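Local coordinates for peroxisomal fatty acid beta-oxidation multifunctional protein MFP2 (PDB 2WTB), which carries out hydratase and 3-hydroxyacyl-CoA dehydrogenase steps of peroxisomal fatty acid beta-oxidation during seed germination, at residues 500-505 with 632-638; 544-548 with 568-572; 672-676 with 712-716; 680-684 with 704-709. All coordinates share one frame; numbering follows the deposited sequence.

Interaction 1 of 4, residues 500-505 with 632-638; sequences RMFFPY and FFPVVNE
A buried antiparallel helix pair brings Arg500 to Tyr505, on helix 498-514 of the dehydrogenase C-terminal domain, against Phe632 to Glu638 on helix 624-644. The two short axes run at 153° and approach to 7.7 Å. Val635 fills the middle: its CG1 methyl lies 3.4 Å from Met501 O and over one face of the Phe502 ring, while CG2 rests 3.9 Å from Tyr505 CB. Beside it Pro504 CB meets Pro634 CB at 4.1 Å. At one end Tyr505 runs alongside Phe632, its CE1 3.5 Å from Phe632 CZ, with the two ring planes inclined to each other.

At the other end Glu638 is a knob in a hole formed by Arg500, Met501, Phe503 and Pro504. A bend at its second torsion (chi2 62°) turns the carboxylate toward Arg500, whose chain reaches out fully extended across it. Arg500 NE donates to the anti lone pair of Glu638 OE2 at 2.8 Å, with the oxygen 18° out of the guanidinium plane; Arg500 NH2 adds a weak bond to the same atom. Phe503 CE2 passes 3.9 Å from Glu638 CD. Both carboxylate oxygens have further partners, OE2 in Arg561 and OE1 in Arg641, and Arg500 NH1 has its own in Glu645.

A buried carboxylate met by three arginines is probably kept ionised, so the apolar interface ends in a charged network whose charges largely offset one another.

Interaction 2 of 4, residues 544-548 with 568-572; sequences FGVAI and IPLMQ
The ring of Phe544 projects into a hollow on helix 567-572, presenting an edge to Ile568 with Met571 obliquely beside it. Its CD2 comes 3.4 Å from Ile568 CG2, a methyl near the ring plane. CE2 lies 3.8 Å from Met571 SD, an oblique Met-aromatic contact with the sulfur 61° off the ring normal. A bend at the last torsion of Met571 (chi3 60°) brings its CE close to Phe544 CZ.

One turn along helix 544-557, Ile548 supplies the second bump. Its CD1 settles in a shallow pocket between Pro569 CG, 3.7 Å away, and Ile568 CG2, 4.1 Å away. Between the two bumps a finger comes back the other way: Gln572, extended beyond CG, pushes its amide into the groove separating Phe544 and Ile548, with NE2 3.6 Å from Ile548 CG2 and 3.1 Å from Phe544 O.

The short axes are 10.6 Å apart and run at 148°, so the near-antiparallel helices meet through long side chains. Cys539 of helix 535-542 touches both Ala547 and Ile568, joining this pair to a third helix of the dehydrogenase C-terminal domain. Apolar carbon and sulfur supply most of this surface contact, so cohesion rests mainly on dispersion, with the amide of Gln572 the polar element lying between Phe544 and Ile548.

Interaction 3 of 4, residues 672-676 with 712-716; sequences MFWAD and VLLSA
Asp676 turns its carboxylate onto the backbone of Leu714 and Ser715 and takes hold of both amides. Its CG stands beside its own backbone N, opposite the carbonyl carbon (chi1 -85°), which carries the two oxygens out from the helix to the facing loop. Leu714 N gives OD2 a bond of 2.8 Å that is almost perfectly straight, 178° at the hydrogen, and uses the syn lone pair. Ser715 N reaches OD1 at 2.9 Å, also from the syn side and a little out of the carboxylate plane. The Ser715 hydroxyl is the third donor: OG bonds to the same OD1 at 3.2 Å but arrives from above the plane, 40° out of it. OD1 thus accepts twice, and bonds from three donors to both oxygens fix the rotation of the carboxylate.

In the fold this is where the chain leaving helix 702-710 is tied back onto helix 671-678, near the end of the modelled protein. The aspartate supplies acceptors to two successive amides of a loop without regular structure.

Apolar groups flank the polar centre. Met672 is bent at both its second and third torsions, which places CE 3.9 Å from Leu714 O, while its CB lies 3.7 Å from Ser715 OG. Leu714 sends CD1 toward Ala675 CB, 4.3 Å away, and its side chain also touches Cys640 of helix 624-644. Asp655 OD1 accepts from the backbone N of Met672 and of Phe673.

Interaction 4 of 4, residues 680-684 with 704-709; sequences SKYIY and LAERGS
The first turn of helix 680-694 crosses helix 702-710 at Gly708, the short axes 7.8 Å apart at 126°. A beta carbon on Gly708 would run into Tyr684 CB and crowd Ser680 O; its absence permits the close backbone approach, the CA of Gly708 lying 4.2 Å from the CA of Lys681. At the same point Lys681 CA makes a C-H...O contact of 3.2 Å with Gly708 O.

Tyr684 is the knob of the interface, set among Leu704, Ala705, Gly708 and Ser709. With CG opposite its backbone N (chi1 172°), the ring swings along helix 702-710: CE1 is 3.4 Å from Ala705 CB, and Ala705 O sits over the centre of one face. Ser709 OG approaches CE2 obliquely at 3.4 Å. Leu704 CD2 packs against Tyr684 CB at 3.8 Å.

Polar groups bond within their own helix or beyond the contact. Ser709 OG donates to Ala705 O at 3.1 Å, while Ser709 N reaches that oxygen from the opposite face of its plane; Ser680 OG is bonded to Val712 O in the loop after helix 702-710. Cohesion between these helices therefore rests on van der Waals packing and a close backbone approach, with the serine hydroxyl and carbonyl beside the tyrosine already paired to each other.

Overall arrangement
Interactions 1, 3 and 4 form one continuous packed block of helices and the C-terminal loop. Centres of interactions 3 and 4 are about 10 Å apart, and Arg707 NH1 bonds to Ala716 O at 2.8 Å, joining helix 702-710 to the tail that interaction 3 holds. Helix 624-644 links both to interaction 1, centred about 14 Å from interaction 3 and 15 Å from interaction 4: Phe633 CE1 packs on Trp674 CH2 at 3.5 Å, and Phe633 CE2 on Ile683 CG1, also at 3.5 Å. Interaction 2 lies apart, its nearest atoms about 8 Å from interaction 1 and 22 Å from interaction 3. All four lie away from the predicted hydratase residues Glu119 and Glu139.

Interaction 1 of 4, residues 500-505 with 632-638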
loop_
_atom_site.group_PDB
_atom_site.type_symbol
_atom_site.label_atom_id
_atom_site.label_comp_id
_atom_site.label_asym_id
_atom_site.label_seq_id
_atom_site.Cartn_x
_atom_site.Cartn_y
_atom_site.Cartn_z
ATOM N N ARG A 500 -7.310 -15.736 -10.491
ATOM C CA ARG A 500 -8.043 -15.833 -11.749
ATOM C C ARG A 500 -7.629 -14.719 -12.702
ATOM O O ARG A 500 -7.618 -14.892 -13.918
ATOM C CB ARG A 500 -9.551 -15.767 -11.508
ATOM C CG ARG A 500 -10.357 -15.760 -12.795
ATOM C CD ARG A 500 -11.828 -15.495 -12.545
ATOM N NE ARG A 500 -12.562 -15.353 -13.798
ATOM C CZ ARG A 500 -13.848 -15.031 -13.878
ATOM N NH1 ARG A 500 -14.549 -14.817 -12.772
ATOM N NH2 ARG A 500 -14.433 -14.922 -15.062
ATOM N N MET A 501 -7.290 -13.572 -12.130
ATOM C CA MET A 501 -6.925 -12.392 -12.895
ATOM C C MET A 501 -5.631 -12.616 -13.668
ATOM O O MET A 501 -5.524 -12.264 -14.844
ATOM C CB MET A 501 -6.744 -11.218 -11.940
ATOM C CG MET A 501 -7.185 -9.878 -12.476
ATOM S SD MET A 501 -6.997 -8.618 -11.204
ATOM C CE MET A 501 -7.918 -7.273 -11.933
ATOM N N PHE A 502 -4.648 -13.212 -12.998
ATOM C CA PHE A 502 -3.306 -13.340 -13.553
ATOM C C PHE A 502 -2.976 -14.726 -14.100
ATOM O O PHE A 502 -1.820 -15.009 -14.418
ATOM C CB PHE A 502 -2.260 -12.933 -12.511
ATOM C CG PHE A 502 -2.090 -11.450 -12.374
ATOM C CD1 PHE A 502 -1.188 -10.768 -13.171
ATOM C CD2 PHE A 502 -2.835 -10.734 -11.455
ATOM C CE1 PHE A 502 -1.030 -9.401 -13.053
ATOM C CE2 PHE A 502 -2.681 -9.368 -11.331
ATOM C CZ PHE A 502 -1.777 -8.701 -12.131
ATOM N N PHE A 503 -3.977 -15.591 -14.218
ATOM C CA PHE A 503 -3.720 -16.920 -14.762
ATOM C C PHE A 503 -3.344 -16.883 -16.251
ATOM O O PHE A 503 -2.521 -17.682 -16.694
ATOM C CB PHE A 503 -4.869 -17.901 -14.473
ATOM C CG PHE A 503 -5.926 -17.955 -15.542
ATOM C CD1 PHE A 503 -5.672 -18.570 -16.759
ATOM C CD2 PHE A 503 -7.184 -17.422 -15.317
ATOM C CE1 PHE A 503 -6.646 -18.626 -17.739
ATOM C CE2 PHE A 503 -8.164 -17.478 -16.291
ATOM C CZ PHE A 503 -7.894 -18.083 -17.503
ATOM N N PRO A 504 -3.939 -15.952 -17.023
ATOM C CA PRO A 504 -3.564 -15.807 -18.436
ATOM C C PRO A 504 -2.136 -15.284 -18.597
ATOM O O PRO A 504 -1.455 -15.618 -19.565
ATOM C CB PRO A 504 -4.560 -14.766 -18.960
ATOM C CG PRO A 504 -5.692 -14.789 -17.993
ATOM C CD PRO A 504 -5.064 -15.071 -16.668
ATOM N N TYR A 505 -1.711 -14.460 -17.645
ATOM C CA TYR A 505 -0.365 -13.899 -17.600
ATOM C C TYR A 505 0.705 -14.926 -17.956
ATOM O O TYR A 505 1.409 -14.782 -18.957
ATOM C CB TYR A 505 -0.124 -13.354 -16.194
ATOM C CG TYR A 505 1.203 -12.680 -15.944
ATOM C CD1 TYR A 505 1.557 -11.516 -16.615
ATOM C CD2 TYR A 505 2.079 -13.178 -14.990
ATOM C CE1 TYR A 505 2.763 -10.889 -16.363
ATOM C CE2 TYR A 505 3.283 -12.558 -14.730
ATOM C CZ TYR A 505 3.620 -11.415 -15.417
ATOM O OH TYR A 505 4.821 -10.802 -15.151
ATOM N N PHE A 632 -0.357 -8.788 -21.020
ATOM C CA PHE A 632 -1.175 -8.065 -20.049
ATOM C C PHE A 632 -2.597 -7.770 -20.515
ATOM O O PHE A 632 -3.519 -7.701 -19.704
ATOM C CB PHE A 632 -0.479 -6.775 -19.619
ATOM C CG PHE A 632 0.548 -6.980 -18.552
ATOM C CD1 PHE A 632 0.169 -7.120 -17.230
ATOM C CD2 PHE A 632 1.890 -7.048 -18.868
ATOM C CE1 PHE A 632 1.114 -7.316 -16.245
ATOM C CE2 PHE A 632 2.840 -7.241 -17.883
ATOM C CZ PHE A 632 2.454 -7.376 -16.574
ATOM N N PHE A 633 -2.774 -7.589 -21.819
ATOM C CA PHE A 633 -4.102 -7.340 -22.366
ATOM C C PHE A 633 -5.056 -8.508 -22.109
ATOM O O PHE A 633 -6.235 -8.292 -21.827
ATOM C CB PHE A 633 -4.022 -6.997 -23.855
ATOM C CG PHE A 633 -3.648 -5.566 -24.126
ATOM C CD1 PHE A 633 -2.863 -4.860 -23.228
ATOM C CD2 PHE A 633 -4.071 -4.930 -25.282
ATOM C CE1 PHE A 633 -2.516 -3.547 -23.473
ATOM C CE2 PHE A 633 -3.723 -3.616 -25.533
ATOM C CZ PHE A 633 -2.945 -2.924 -24.628
ATOM N N PRO A 634 -4.555 -9.749 -22.208
ATOM C CA PRO A 634 -5.385 -10.894 -21.817
ATOM C C PRO A 634 -5.749 -10.851 -20.333
ATOM O O PRO A 634 -6.803 -11.359 -19.950
ATOM C CB PRO A 634 -4.483 -12.095 -22.113
ATOM C CG PRO A 634 -3.575 -11.619 -23.189
ATOM C CD PRO A 634 -3.307 -10.178 -22.866
ATOM N N VAL A 635 -4.890 -10.254 -19.513
ATOM C CA VAL A 635 -5.200 -10.068 -18.097
ATOM C C VAL A 635 -6.293 -9.013 -17.927
ATOM O O VAL A 635 -7.209 -9.184 -17.122
ATOM C CB VAL A 635 -3.959 -9.669 -17.273
ATOM C CG1 VAL A 635 -4.369 -9.222 -15.886
ATOM C CG2 VAL A 635 -2.982 -10.830 -17.187
ATOM N N VAL A 636 -6.193 -7.925 -18.685
ATOM C CA VAL A 636 -7.246 -6.918 -18.705
ATOM C C VAL A 636 -8.552 -7.590 -19.095
ATOM O O VAL A 636 -9.589 -7.392 -18.460
ATOM C CB VAL A 636 -6.957 -5.801 -19.724
ATOM C CG1 VAL A 636 -8.163 -4.876 -19.853
ATOM C CG2 VAL A 636 -5.717 -5.020 -19.329
ATOM N N ASN A 637 -8.484 -8.396 -20.149
ATOM C CA ASN A 637 -9.639 -9.130 -20.641
ATOM C C ASN A 637 -10.306 -9.931 -19.526
ATOM O O ASN A 637 -11.532 -9.957 -19.412
ATOM C CB ASN A 637 -9.216 -10.060 -21.779
ATOM C CG ASN A 637 -10.385 -10.537 -22.608
ATOM O OD1 ASN A 637 -11.472 -9.960 -22.562
ATOM N ND2 ASN A 637 -10.168 -11.594 -23.382
ATOM N N GLU A 638 -9.488 -10.577 -18.702
ATOM C CA GLU A 638 -9.989 -11.425 -17.631
ATOM C C GLU A 638 -10.515 -10.580 -16.479
ATOM O O GLU A 638 -11.522 -10.918 -15.856
ATOM C CB GLU A 638 -8.892 -12.370 -17.141
ATOM C CG GLU A 638 -9.392 -13.485 -16.240
ATOM C CD GLU A 638 -10.383 -14.398 -16.938
ATOM O OE1 GLU A 638 -10.197 -14.675 -18.141
ATOM O OE2 GLU A 638 -11.346 -14.843 -16.279
#

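Interaction 2 of 4, residues 544-548 with 568-572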
loop_
_atom_site.group_PDB
_atom_site.type_symbol
_atom_site.label_atom_id
_atom_site.label_comp_id
_atom_site.label_asym_id
_atom_site.label_seq_id
_atom_site.Cartn_x
_atom_site.Cartn_y
_atom_site.Cartn_z
ATOM N N PHE A 544 7.550 -24.712 -9.319
ATOM C CA PHE A 544 6.841 -25.383 -10.403
ATOM C C PHE A 544 5.652 -26.196 -9.897
ATOM O O PHE A 544 4.594 -26.219 -10.527
ATOM C CB PHE A 544 7.798 -26.277 -11.195
ATOM C CG PHE A 544 8.816 -25.516 -11.997
ATOM C CD1 PHE A 544 9.910 -24.935 -11.381
ATOM C CD2 PHE A 544 8.678 -25.386 -13.369
ATOM C CE1 PHE A 544 10.846 -24.235 -12.118
ATOM C CE2 PHE A 544 9.611 -24.689 -14.110
ATOM C CZ PHE A 544 10.696 -24.113 -13.485
ATOM N N GLY A 545 5.829 -26.857 -8.758
ATOM C CA GLY A 545 4.777 -27.671 -8.178
ATOM C C GLY A 545 3.549 -26.865 -7.804
ATOM O O GLY A 545 2.420 -27.331 -7.952
ATOM N N VAL A 546 3.771 -25.648 -7.318
ATOM C CA VAL A 546 2.682 -24.768 -6.911
ATOM C C VAL A 546 2.039 -24.089 -8.114
ATOM O O VAL A 546 0.817 -24.102 -8.269
ATOM C CB VAL A 546 3.174 -23.682 -5.940
ATOM C CG1 VAL A 546 2.033 -22.750 -5.564
ATOM C CG2 VAL A 546 3.782 -24.318 -4.701
ATOM N N ALA A 547 2.873 -23.494 -8.961
ATOM C CA ALA A 547 2.400 -22.784 -10.142
ATOM C C ALA A 547 1.552 -23.683 -11.033
ATOM O O ALA A 547 0.573 -23.237 -11.629
ATOM C CB ALA A 547 3.574 -22.217 -10.924
ATOM N N ILE A 548 1.931 -24.954 -11.117
ATOM C CA ILE A 548 1.221 -25.900 -11.966
ATOM C C ILE A 548 -0.028 -26.437 -11.270
ATOM O O ILE A 548 -0.971 -26.878 -11.924
ATOM C CB ILE A 548 2.129 -27.073 -12.393
ATOM C CG1 ILE A 548 1.568 -27.759 -13.640
ATOM C CG2 ILE A 548 2.301 -28.065 -11.251
ATOM C CD1 ILE A 548 2.407 -28.920 -14.124
ATOM N N ILE A 568 6.669 -26.843 -18.294
ATOM C CA ILE A 568 6.920 -27.096 -16.878
ATOM C C ILE A 568 6.943 -28.587 -16.530
ATOM O O ILE A 568 7.908 -29.066 -15.936
ATOM C CB ILE A 568 5.910 -26.363 -15.970
ATOM C CG1 ILE A 568 6.209 -24.865 -15.945
ATOM C CG2 ILE A 568 5.952 -26.929 -14.560
ATOM C CD1 ILE A 568 5.357 -24.092 -14.964
ATOM N N PRO A 569 5.880 -29.324 -16.896
ATOM C CA PRO A 569 5.829 -30.757 -16.579
ATOM C C PRO A 569 7.074 -31.503 -17.054
ATOM O O PRO A 569 7.639 -32.293 -16.298
ATOM C CB PRO A 569 4.596 -31.237 -17.349
ATOM C CG PRO A 569 3.725 -30.037 -17.431
ATOM C CD PRO A 569 4.661 -28.874 -17.591
ATOM N N LEU A 570 7.492 -31.249 -18.289
ATOM C CA LEU A 570 8.669 -31.905 -18.850
ATOM C C LEU A 570 9.923 -31.616 -18.028
ATOM O O LEU A 570 10.844 -32.431 -17.978
ATOM C CB LEU A 570 8.880 -31.479 -20.303
ATOM C CG LEU A 570 7.871 -32.018 -21.317
ATOM C CD1 LEU A 570 8.036 -31.327 -22.662
ATOM C CD2 LEU A 570 8.013 -33.524 -21.463
ATOM N N MET A 571 9.955 -30.451 -17.389
ATOM C CA MET A 571 11.085 -30.075 -16.549
ATOM C C MET A 571 11.016 -30.791 -15.205
ATOM O O MET A 571 12.040 -31.202 -14.656
ATOM C CB MET A 571 11.113 -28.561 -16.330
ATOM C CG MET A 571 11.256 -27.749 -17.604
ATOM S SD MET A 571 11.268 -25.976 -17.283
ATOM C CE MET A 571 12.706 -25.834 -16.224
ATOM N N GLN A 572 9.803 -30.932 -14.682
ATOM C CA GLN A 572 9.589 -31.586 -13.396
ATOM C C GLN A 572 9.978 -33.061 -13.446
ATOM O O GLN A 572 10.600 -33.578 -12.520
ATOM C CB GLN A 572 8.131 -31.442 -12.957
ATOM C CG GLN A 572 7.714 -30.016 -12.645
ATOM C CD GLN A 572 6.225 -29.888 -12.402
ATOM O OE1 GLN A 572 5.435 -30.707 -12.875
ATOM N NE2 GLN A 572 5.830 -28.856 -11.666
#

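Interaction 3 of 4, residues 672-676 with 712-716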
loop_
_atom_site.group_PDB
_atom_site.type_symbol
_atom_site.label_atom_id
_atom_site.label_comp_id
_atom_site.label_asym_id
_atom_site.label_seq_id
_atom_site.Cartn_x
_atom_site.Cartn_y
_atom_site.Cartn_z
ATOM N N MET A 672 -6.764 -2.150 -14.115
ATOM C CA MET A 672 -7.922 -1.536 -14.759
ATOM C C MET A 672 -7.685 -0.061 -15.060
ATOM O O MET A 672 -8.010 0.416 -16.146
ATOM C CB MET A 672 -9.182 -1.713 -13.907
ATOM C CG MET A 672 -9.627 -3.159 -13.744
ATOM S SD MET A 672 -10.303 -3.883 -15.254
ATOM C CE MET A 672 -11.803 -2.923 -15.445
ATOM N N PHE A 673 -7.116 0.659 -14.098
ATOM C CA PHE A 673 -6.762 2.060 -14.308
ATOM C C PHE A 673 -5.806 2.199 -15.491
ATOM O O PHE A 673 -5.879 3.166 -16.251
ATOM C CB PHE A 673 -6.130 2.649 -13.046
ATOM C CG PHE A 673 -5.754 4.099 -13.173
ATOM C CD1 PHE A 673 -6.596 5.090 -12.701
ATOM C CD2 PHE A 673 -4.554 4.472 -13.761
ATOM C CE1 PHE A 673 -6.251 6.426 -12.812
ATOM C CE2 PHE A 673 -4.207 5.806 -13.878
ATOM C CZ PHE A 673 -5.054 6.783 -13.401
ATOM N N TRP A 674 -4.914 1.224 -15.639
ATOM C CA TRP A 674 -3.937 1.219 -16.722
ATOM C C TRP A 674 -4.619 0.922 -18.051
ATOM O O TRP A 674 -4.315 1.545 -19.066
ATOM C CB TRP A 674 -2.840 0.188 -16.439
ATOM C CG TRP A 674 -1.839 0.027 -17.545
ATOM C CD1 TRP A 674 -0.864 0.912 -17.902
ATOM C CD2 TRP A 674 -1.701 -1.097 -18.426
ATOM N NE1 TRP A 674 -0.137 0.415 -18.956
ATOM C CE2 TRP A 674 -0.629 -0.817 -19.296
ATOM C CE3 TRP A 674 -2.385 -2.309 -18.568
ATOM C CZ2 TRP A 674 -0.222 -1.704 -20.291
ATOM C CZ3 TRP A 674 -1.980 -3.190 -19.557
ATOM C CH2 TRP A 674 -0.908 -2.882 -20.407
ATOM N N ALA A 675 -5.550 -0.027 -18.032
ATOM C CA ALA A 675 -6.305 -0.391 -19.228
ATOM C C ALA A 675 -7.008 0.820 -19.836
ATOM O O ALA A 675 -6.954 1.032 -21.046
ATOM C CB ALA A 675 -7.314 -1.492 -18.912
ATOM N N ASP A 676 -7.670 1.608 -18.995
ATOM C CA ASP A 676 -8.330 2.823 -19.460
ATOM C C ASP A 676 -7.312 3.905 -19.800
ATOM O O ASP A 676 -7.614 4.852 -20.527
ATOM C CB ASP A 676 -9.321 3.334 -18.418
ATOM C CG ASP A 676 -10.675 2.660 -18.525
ATOM O OD1 ASP A 676 -11.411 2.632 -17.515
ATOM O OD2 ASP A 676 -11.001 2.158 -19.622
ATOM N N VAL A 712 -15.768 3.717 -24.694
ATOM C CA VAL A 712 -16.091 4.136 -23.333
ATOM C C VAL A 712 -15.121 3.537 -22.317
ATOM O O VAL A 712 -14.364 2.619 -22.634
ATOM C CB VAL A 712 -17.533 3.747 -22.955
ATOM C CG1 VAL A 712 -18.532 4.492 -23.829
ATOM C CG2 VAL A 712 -17.727 2.246 -23.083
ATOM N N LEU A 713 -15.149 4.056 -21.092
ATOM C CA LEU A 713 -14.244 3.592 -20.045
ATOM C C LEU A 713 -14.655 2.226 -19.501
ATOM O O LEU A 713 -15.842 1.947 -19.332
ATOM C CB LEU A 713 -14.160 4.609 -18.904
ATOM C CG LEU A 713 -13.783 6.041 -19.288
ATOM C CD1 LEU A 713 -15.011 6.812 -19.756
ATOM C CD2 LEU A 713 -13.121 6.749 -18.120
ATOM N N LEU A 714 -13.666 1.382 -19.226
ATOM C CA LEU A 714 -13.919 0.032 -18.737
ATOM C C LEU A 714 -14.165 0.011 -17.232
ATOM O O LEU A 714 -14.865 -0.862 -16.721
ATOM C CB LEU A 714 -12.746 -0.891 -19.081
ATOM C CG LEU A 714 -12.432 -1.099 -20.563
ATOM C CD1 LEU A 714 -11.217 -1.999 -20.730
ATOM C CD2 LEU A 714 -13.635 -1.675 -21.291
ATOM N N SER A 715 -13.580 0.972 -16.527
ATOM C CA SER A 715 -13.680 1.021 -15.074
ATOM C C SER A 715 -15.031 1.569 -14.628
ATOM O O SER A 715 -15.371 1.516 -13.447
ATOM C CB SER A 715 -12.543 1.860 -14.485
ATOM O OG SER A 715 -11.289 1.233 -14.694
ATOM N N ALA A 716 -15.794 2.093 -15.581
ATOM C CA ALA A 716 -17.124 2.615 -15.296
ATOM C C ALA A 716 -18.003 1.524 -14.694
ATOM O O ALA A 716 -17.926 0.365 -15.103
ATOM C CB ALA A 716 -17.757 3.174 -16.560
#

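Interaction 4 of 4, residues 680-684 with 704-709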
loop_
_atom_site.group_PDB
_atom_site.type_symbol
_atom_site.label_atom_id
_atom_site.label_comp_id
_atom_site.label_asym_id
_atom_site.label_seq_id
_atom_site.Cartn_x
_atom_site.Cartn_y
_atom_site.Cartn_z
ATOM N N SER A 680 -9.916 1.564 -24.234
ATOM C CA SER A 680 -10.605 0.306 -24.495
ATOM C C SER A 680 -10.631 -0.025 -25.985
ATOM O O SER A 680 -10.450 -1.177 -26.374
ATOM C CB SER A 680 -12.031 0.352 -23.947
ATOM O OG SER A 680 -12.787 1.369 -24.580
ATOM N N LYS A 681 -10.860 0.990 -26.812
ATOM C CA LYS A 681 -10.936 0.795 -28.255
ATOM C C LYS A 681 -9.643 0.192 -28.802
ATOM O O LYS A 681 -9.673 -0.695 -29.654
ATOM C CB LYS A 681 -11.261 2.113 -28.963
ATOM C CG LYS A 681 -11.779 1.943 -30.382
ATOM C CD LYS A 681 -12.498 3.193 -30.860
ATOM C CE LYS A 681 -13.260 2.930 -32.147
ATOM N NZ LYS A 681 -14.108 4.089 -32.538
ATOM N N TYR A 682 -8.510 0.676 -28.303
ATOM C CA TYR A 682 -7.212 0.128 -28.675
ATOM C C TYR A 682 -7.081 -1.320 -28.209
ATOM O O TYR A 682 -6.892 -2.228 -29.018
ATOM C CB TYR A 682 -6.087 0.971 -28.075
ATOM C CG TYR A 682 -4.698 0.468 -28.401
ATOM C CD1 TYR A 682 -3.978 0.998 -29.463
ATOM C CD2 TYR A 682 -4.107 -0.535 -27.643
ATOM C CE1 TYR A 682 -2.707 0.543 -29.762
ATOM C CE2 TYR A 682 -2.838 -0.997 -27.936
ATOM C CZ TYR A 682 -2.142 -0.455 -28.996
ATOM O OH TYR A 682 -0.878 -0.914 -29.290
ATOM N N ILE A 683 -7.181 -1.526 -26.899
ATOM C CA ILE A 683 -7.089 -2.862 -26.312
ATOM C C ILE A 683 -8.013 -3.851 -27.021
ATOM O O ILE A 683 -7.639 -4.996 -27.267
ATOM C CB ILE A 683 -7.418 -2.840 -24.803
ATOM C CG1 ILE A 683 -6.431 -1.942 -24.056
ATOM C CG2 ILE A 683 -7.394 -4.248 -24.225
ATOM C CD1 ILE A 683 -6.621 -1.938 -22.555
ATOM N N TYR A 684 -9.220 -3.398 -27.344
ATOM C CA TYR A 684 -10.183 -4.221 -28.064
ATOM C C TYR A 684 -9.673 -4.560 -29.460
ATOM O O TYR A 684 -9.523 -5.731 -29.808
ATOM C CB TYR A 684 -11.531 -3.501 -28.152
ATOM C CG TYR A 684 -12.552 -4.175 -29.045
ATOM C CD1 TYR A 684 -13.043 -5.438 -28.742
ATOM C CD2 TYR A 684 -13.038 -3.539 -30.179
ATOM C CE1 TYR A 684 -13.979 -6.055 -29.552
ATOM C CE2 TYR A 684 -13.976 -4.147 -30.993
ATOM C CZ TYR A 684 -14.443 -5.404 -30.675
ATOM O OH TYR A 684 -15.378 -6.014 -31.483
ATOM N N LEU A 704 -15.781 -6.348 -22.604
ATOM C CA LEU A 704 -14.721 -5.537 -23.194
ATOM C C LEU A 704 -15.082 -5.106 -24.612
ATOM O O LEU A 704 -14.889 -3.950 -24.988
ATOM C CB LEU A 704 -13.396 -6.305 -23.202
ATOM C CG LEU A 704 -12.102 -5.491 -23.308
ATOM C CD1 LEU A 704 -10.893 -6.387 -23.088
ATOM C CD2 LEU A 704 -11.992 -4.764 -24.640
ATOM N N ALA A 705 -15.604 -6.044 -25.393
ATOM C CA ALA A 705 -15.952 -5.776 -26.782
ATOM C C ALA A 705 -16.996 -4.670 -26.904
ATOM O O ALA A 705 -16.810 -3.706 -27.646
ATOM C CB ALA A 705 -16.441 -7.048 -27.461
ATOM N N GLU A 706 -18.093 -4.814 -26.166
ATOM C CA GLU A 706 -19.197 -3.865 -26.245
ATOM C C GLU A 706 -18.756 -2.465 -25.825
ATOM O O GLU A 706 -19.205 -1.468 -26.392
ATOM C CB GLU A 706 -20.366 -4.338 -25.377
ATOM C CG GLU A 706 -21.735 -4.176 -26.025
ATOM C CD GLU A 706 -22.132 -2.726 -26.228
ATOM O OE1 GLU A 706 -21.729 -1.876 -25.407
ATOM O OE2 GLU A 706 -22.857 -2.440 -27.206
ATOM N N ARG A 707 -17.869 -2.394 -24.837
ATOM C CA ARG A 707 -17.377 -1.110 -24.348
ATOM C C ARG A 707 -16.263 -0.545 -25.223
ATOM O O ARG A 707 -16.158 0.668 -25.400
ATOM C CB ARG A 707 -16.892 -1.225 -22.903
ATOM C CG ARG A 707 -18.010 -1.298 -21.882
ATOM C CD ARG A 707 -17.501 -0.994 -20.483
ATOM N NE ARG A 707 -18.592 -0.889 -19.519
ATOM C CZ ARG A 707 -18.438 -0.494 -18.261
ATOM N NH1 ARG A 707 -17.235 -0.165 -17.813
ATOM N NH2 ARG A 707 -19.484 -0.426 -17.450
ATOM N N GLY A 708 -15.432 -1.431 -25.763
ATOM C CA GLY A 708 -14.309 -1.021 -26.585
ATOM C C GLY A 708 -14.737 -0.332 -27.866
ATOM O O GLY A 708 -14.144 0.666 -28.275
ATOM N N SER A 709 -15.774 -0.868 -28.501
ATOM C CA SER A 709 -16.280 -0.309 -29.747
ATOM C C SER A 709 -16.779 1.119 -29.557
ATOM O O SER A 709 -16.537 1.987 -30.394
ATOM C CB SER A 709 -17.403 -1.185 -30.301
ATOM O OG SER A 709 -16.955 -2.516 -30.489
#